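Local coordinates for glycosylation Associate Protein 2 (Streptococcus agalactiae serotype V, PDB 6OYC), which probably takes part, within a three-protein complex with Gap1 and Gap3, in glycosylation and accessory Sec export of a serine-rich-repeat type adhesin, at residues 157-162 / 251-256; 191-196 / 278-283. All coordinates share one frame; numbering follows the deposited sequence.

Contact 1 (157-162 / 251-256); sequences YLELEG and IVKLGP
Glu159 and Lys253 face each other as a non-hydrogen-bonded pair of two antiparallel strands, their side chains lying alongside and pointing the same way. The stems run together at Glu159 CG and Lys253 CG, 3.7 Å apart. The closest approach comes farther out, where OE2 of Glu159 is 3.2 Å from CE of Lys253; NZ of Lys253 stands off at 3.8 Å from the same OE2 of Glu159, a long salt bridge. The lysine chain turns at its last torsion (chi4 74°), and NZ has its closer partner in Glu195 of the next strand. On the same face Glu161 slants across Ile251, with Glu161 CD 3.5 Å from Ile251 CG1; a long flexible acid and a beta-branched residue both suit a strand face that is only partly covered. Leu158, Leu160, Val252 and Leu254 turn to the other, buried face, where Leu160 CD1 and Leu254 CD1 meet at 4.3 Å. Four backbone hydrogen bonds join the strands, two for Leu158 with Leu254 and two for Leu160 with Val252, among them Leu160 N to Val252 O at 2.8 Å. At the Tyr157 end of the pairing the tyrosine ring lies against the bare backbone of Gly255, CD2 of Tyr157 3.7 Å from CA of Gly255. The chemistry is that of an amphipathic sheet: leucines and valine form the buried side, while on the other the charge of Lys253 is probably offset by Glu195 and, more distantly, Glu159.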
loop_
_atom_site.group_PDB
_atom_site.type_symbol
_atom_site.label_atom_id
_atom_site.label_comp_id
_atom_site.label_asym_id
_atom_site.label_seq_id
_atom_site.Cartn_x
_atom_site.Cartn_y
_atom_site.Cartn_z
ATOM N N TYR B 157 -11.348 15.147 9.690
ATOM C CA TYR B 157 -10.945 15.182 11.090
ATOM C C TYR B 157 -12.046 15.769 11.964
ATOM O O TYR B 157 -12.663 16.784 11.615
ATOM C CB TYR B 157 -9.637 15.952 11.254
ATOM C CG TYR B 157 -8.526 15.211 10.562
ATOM C CD1 TYR B 157 -8.232 15.447 9.220
ATOM C CD2 TYR B 157 -7.808 14.223 11.230
ATOM C CE1 TYR B 157 -7.225 14.737 8.580
ATOM C CE2 TYR B 157 -6.804 13.512 10.597
ATOM C CZ TYR B 157 -6.517 13.768 9.273
ATOM O OH TYR B 157 -5.518 13.059 8.635
ATOM N N LEU B 158 -12.298 15.091 13.084
ATOM C CA LEU B 158 -13.245 15.519 14.096
ATOM C C LEU B 158 -12.489 15.750 15.395
ATOM O O LEU B 158 -11.672 14.915 15.812
ATOM C CB LEU B 158 -14.359 14.491 14.302
ATOM C CG LEU B 158 -15.202 14.635 15.569
ATOM C CD1 LEU B 158 -15.874 16.001 15.655
ATOM C CD2 LEU B 158 -16.247 13.509 15.639
ATOM N N GLU B 159 -12.768 16.882 16.024
ATOM C CA GLU B 159 -12.059 17.348 17.203
ATOM C C GLU B 159 -13.070 17.507 18.331
ATOM O O GLU B 159 -14.046 18.255 18.193
ATOM C CB GLU B 159 -11.359 18.671 16.897
ATOM C CG GLU B 159 -10.246 19.052 17.828
ATOM C CD GLU B 159 -9.569 20.332 17.388
ATOM O OE1 GLU B 159 -10.002 20.910 16.360
ATOM O OE2 GLU B 159 -8.615 20.757 18.072
ATOM N N LEU B 160 -12.838 16.801 19.435
ATOM C CA LEU B 160 -13.676 16.863 20.618
ATOM C C LEU B 160 -12.835 17.334 21.787
ATOM O O LEU B 160 -11.736 16.815 22.009
ATOM C CB LEU B 160 -14.289 15.503 20.933
ATOM C CG LEU B 160 -15.062 14.953 19.737
ATOM C CD1 LEU B 160 -15.028 13.433 19.677
ATOM C CD2 LEU B 160 -16.486 15.471 19.803
ATOM N N GLU B 161 -13.355 18.302 22.539
ATOM C CA GLU B 161 -12.637 18.831 23.691
ATOM C C GLU B 161 -13.577 19.027 24.872
ATOM O O GLU B 161 -14.658 19.604 24.715
ATOM C CB GLU B 161 -11.952 20.151 23.329
ATOM C CG GLU B 161 -11.209 20.791 24.480
ATOM C CD GLU B 161 -10.394 21.991 24.034
ATOM O OE1 GLU B 161 -10.580 22.457 22.884
ATOM O OE2 GLU B 161 -9.559 22.460 24.836
ATOM N N GLY B 162 -13.158 18.557 26.044
ATOM C CA GLY B 162 -13.909 18.799 27.274
ATOM C C GLY B 162 -13.632 17.722 28.317
ATOM O O GLY B 162 -12.529 17.175 28.388
ATOM N N ILE B 251 -8.384 16.765 24.670
ATOM C CA ILE B 251 -8.775 16.863 23.270
ATOM C C ILE B 251 -8.544 15.525 22.593
ATOM O O ILE B 251 -7.477 14.925 22.747
ATOM C CB ILE B 251 -7.990 17.959 22.528
ATOM C CG1 ILE B 251 -8.237 19.319 23.168
ATOM C CG2 ILE B 251 -8.390 17.981 21.054
ATOM C CD1 ILE B 251 -7.500 20.439 22.478
ATOM N N VAL B 252 -9.546 15.057 21.861
ATOM C CA VAL B 252 -9.417 13.935 20.938
ATOM C C VAL B 252 -9.601 14.492 19.539
ATOM O O VAL B 252 -10.545 15.259 19.301
ATOM C CB VAL B 252 -10.470 12.847 21.222
ATOM C CG1 VAL B 252 -10.132 11.564 20.482
ATOM C CG2 VAL B 252 -10.615 12.619 22.721
ATOM N N LYS B 253 -8.693 14.142 18.628
ATOM C CA LYS B 253 -8.842 14.414 17.203
ATOM C C LYS B 253 -8.924 13.074 16.504
ATOM O O LYS B 253 -7.973 12.297 16.557
ATOM C CB LYS B 253 -7.672 15.221 16.630
ATOM C CG LYS B 253 -7.510 16.622 17.187
ATOM C CD LYS B 253 -6.781 17.514 16.173
ATOM C CE LYS B 253 -6.429 18.896 16.745
ATOM N NZ LYS B 253 -5.292 18.881 17.717
ATOM N N LEU B 254 -10.041 12.808 15.842
ATOM C CA LEU B 254 -10.250 11.564 15.114
ATOM C C LEU B 254 -10.128 11.811 13.620
ATOM O O LEU B 254 -10.695 12.774 13.097
ATOM C CB LEU B 254 -11.624 10.981 15.427
ATOM C CG LEU B 254 -11.807 10.654 16.908
ATOM C CD1 LEU B 254 -13.260 10.374 17.211
ATOM C CD2 LEU B 254 -10.937 9.462 17.299
ATOM N N GLY B 255 -9.406 10.936 12.939
ATOM C CA GLY B 255 -9.386 10.942 11.498
ATOM C C GLY B 255 -10.094 9.716 10.959
ATOM O O GLY B 255 -10.891 9.087 11.654
ATOM N N PRO B 256 -9.817 9.344 9.712
ATOM C CA PRO B 256 -10.480 8.170 9.144
ATOM C C PRO B 256 -10.215 6.922 9.971
ATOM O O PRO B 256 -9.142 6.744 10.553
ATOM C CB PRO B 256 -9.851 8.042 7.748
ATOM C CG PRO B 256 -9.193 9.365 7.481
ATOM C CD PRO B 256 -8.782 9.885 8.816
#

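Contact 2 (191-196 / 278-283)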
loop_
_atom_site.group_PDB
_atom_site.type_symbol
_atom_site.label_atom_id
_atom_site.label_comp_id
_atom_site.label_asym_id
_atom_site.label_seq_id
_atom_site.Cartn_x
_atom_site.Cartn_y
_atom_site.Cartn_z
ATOM N N GLU B 191 -6.876 6.511 12.732
ATOM C CA GLU B 191 -6.093 7.733 12.854
ATOM C C GLU B 191 -6.649 8.582 13.973
ATOM O O GLU B 191 -7.818 8.979 13.929
ATOM C CB GLU B 191 -6.160 8.538 11.570
ATOM C CG GLU B 191 -5.221 8.134 10.533
ATOM C CD GLU B 191 -5.313 9.070 9.359
ATOM O OE1 GLU B 191 -5.499 8.539 8.234
ATOM O OE2 GLU B 191 -5.209 10.315 9.578
ATOM N N HIS B 192 -5.820 8.914 14.949
ATOM C CA HIS B 192 -6.272 9.862 15.953
ATOM C C HIS B 192 -5.065 10.453 16.642
ATOM O O HIS B 192 -3.941 9.985 16.475
ATOM C CB HIS B 192 -7.165 9.199 16.982
ATOM C CG HIS B 192 -6.421 8.228 17.827
ATOM N ND1 HIS B 192 -5.884 7.069 17.309
ATOM C CD2 HIS B 192 -6.074 8.260 19.136
ATOM C CE1 HIS B 192 -5.258 6.413 18.271
ATOM N NE2 HIS B 192 -5.350 7.121 19.383
ATOM N N ILE B 193 -5.335 11.469 17.451
ATOM C CA ILE B 193 -4.349 12.144 18.277
ATOM C C ILE B 193 -5.030 12.570 19.571
ATOM O O ILE B 193 -6.156 13.070 19.549
ATOM C CB ILE B 193 -3.759 13.361 17.548
ATOM C CG1 ILE B 193 -2.682 12.913 16.572
ATOM C CG2 ILE B 193 -3.177 14.334 18.545
ATOM C CD1 ILE B 193 -2.475 13.918 15.478
ATOM N N ILE B 194 -4.330 12.384 20.691
ATOM C CA ILE B 194 -4.783 12.772 22.020
ATOM C C ILE B 194 -3.935 13.932 22.510
ATOM O O ILE B 194 -2.721 13.940 22.305
ATOM C CB ILE B 194 -4.655 11.615 23.033
ATOM C CG1 ILE B 194 -5.342 10.351 22.536
ATOM C CG2 ILE B 194 -5.208 12.048 24.370
ATOM C CD1 ILE B 194 -6.729 10.594 22.115
ATOM N N GLU B 195 -4.563 14.888 23.197
ATOM C CA GLU B 195 -3.856 15.876 24.004
ATOM C C GLU B 195 -4.550 15.978 25.352
ATOM O O GLU B 195 -5.779 16.102 25.407
ATOM C CB GLU B 195 -3.818 17.243 23.335
ATOM C CG GLU B 195 -3.312 17.215 21.908
ATOM C CD GLU B 195 -3.669 18.485 21.156
ATOM O OE1 GLU B 195 -4.299 18.406 20.072
ATOM O OE2 GLU B 195 -3.327 19.574 21.662
ATOM N N GLY B 196 -3.766 15.923 26.427
ATOM C CA GLY B 196 -4.280 15.969 27.783
ATOM C C GLY B 196 -4.305 14.602 28.431
ATOM O O GLY B 196 -3.761 13.618 27.922
ATOM N N ASP B 278 3.996 7.741 10.323
ATOM C CA ASP B 278 4.655 8.834 11.026
ATOM C C ASP B 278 3.982 9.067 12.375
ATOM O O ASP B 278 3.038 8.371 12.747
ATOM C CB ASP B 278 4.663 10.095 10.157
ATOM C CG ASP B 278 3.359 10.874 10.202
ATOM O OD1 ASP B 278 2.288 10.308 10.537
ATOM O OD2 ASP B 278 3.406 12.084 9.870
ATOM N N ALA B 279 4.461 10.091 13.093
ATOM C CA ALA B 279 4.041 10.292 14.479
ATOM C C ALA B 279 2.535 10.469 14.620
ATOM O O ALA B 279 1.973 10.089 15.652
ATOM C CB ALA B 279 4.750 11.503 15.088
ATOM N N ILE B 280 1.858 11.046 13.622
ATOM C CA ILE B 280 0.439 11.346 13.780
ATOM C C ILE B 280 -0.454 10.293 13.135
ATOM O O ILE B 280 -1.663 10.494 13.053
ATOM C CB ILE B 280 0.077 12.749 13.262
ATOM C CG1 ILE B 280 0.273 12.861 11.748
ATOM C CG2 ILE B 280 0.834 13.830 14.038
ATOM C CD1 ILE B 280 -0.562 13.994 11.114
ATOM N N GLY B 281 0.101 9.155 12.718
ATOM C CA GLY B 281 -0.716 8.101 12.144
ATOM C C GLY B 281 -0.983 8.245 10.665
ATOM O O GLY B 281 -1.933 7.637 10.155
ATOM N N HIS B 282 -0.186 9.044 9.960
ATOM C CA HIS B 282 -0.257 9.123 8.512
ATOM C C HIS B 282 0.550 7.985 7.918
ATOM O O HIS B 282 1.721 7.811 8.264
ATOM C CB HIS B 282 0.287 10.462 8.020
ATOM C CG HIS B 282 -0.698 11.577 8.113
ATOM N ND1 HIS B 282 -0.470 12.816 7.558
ATOM C CD2 HIS B 282 -1.918 11.642 8.702
ATOM C CE1 HIS B 282 -1.511 13.598 7.797
ATOM N NE2 HIS B 282 -2.402 12.909 8.490
ATOM N N GLU B 283 -0.074 7.208 7.032
ATOM C CA GLU B 283 0.544 6.033 6.446
ATOM C C GLU B 283 0.862 6.245 4.973
ATOM O O GLU B 283 0.220 7.044 4.283
ATOM C CB GLU B 283 -0.354 4.793 6.558
ATOM C CG GLU B 283 -0.969 4.561 7.936
ATOM C CD GLU B 283 -2.168 3.611 7.889
ATOM O OE1 GLU B 283 -2.048 2.434 8.294
ATOM O OE2 GLU B 283 -3.238 4.046 7.429
HETATM O O HOH W 1 -3.143 6.855 7.174
#
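Apolar contact between Ile193 and Ile280 joins the strand 191-195 to the turn 278-281: the delta methyl CD1 of Ile193 comes obliquely to 3.6 Å from CB of Ile280 and equally near its CG2. With chi1 at 65°, the CG1 branch of Ile280 is carried back over the loop, setting CD1 above the centre of the His282 ring, 3.3 Å from its plane. One isoleucine thus serves both the strand and the imidazole. Van der Waals packing continues at Glu191, whose CG lies 3.3 Å from the carbonyl oxygen O of Gly281.

The polar links between the segments are indirect. OE2 of Glu191 stands at the edge of the imidazole, 3.7 Å from His282 CD2, with carboxylate and ring planes 73° apart. Tyr157 bridges them, its OH hydrogen-bonded to both Glu191 OE2 and His282 NE2. A water accepts the N-H of Glu283 and lies within hydrogen-bonding distance of Glu191 OE1 (3.1 Å) and Glu283 OE2. Together with Arg275 and Arg260, which form salt bridges to Glu283, it probably eases the proximity of the two carboxylates.

Within the loop, Asp278 OD1 receives the N-H of His282, N to OD1 2.8 Å, and, weakly, that of Ile280, bracing the type I turn. Gly281 takes a positive phi (86°), a conformation that glycine adopts readily.

The loop connects strands 274-277 and 283-289. Strand 251-262 pairs with the 185-195 strand, while Asp278 OD2 bonds Ser340, Ala279 N bonds Glu342 of helix 341-358, and Tyr343 of that helix packs against Asp278 and His282.

In the fold
The centres of contacts 1 and 2 lie about 10 Å apart, and their segments alternate along the chain: 157-162, 191-196, 251-256, then 278-283. Strands 157-165 and 185-195 both pair with strand 251-262, which therefore sits between them in an antiparallel sheet. Contact 1 lies inside that sheet, whereas contact 2 joins its 185-195 strand to the hairpin at the border of the mixed eight-stranded sheet, whose strand and helix pattern is consistent with the alpha/beta hydrolase clan. Tyr157 and the Lys253–Glu195 salt bridge tie the two contacts together, and the pair thus connects the beta-rich part of the protein to the hydrolase-like part.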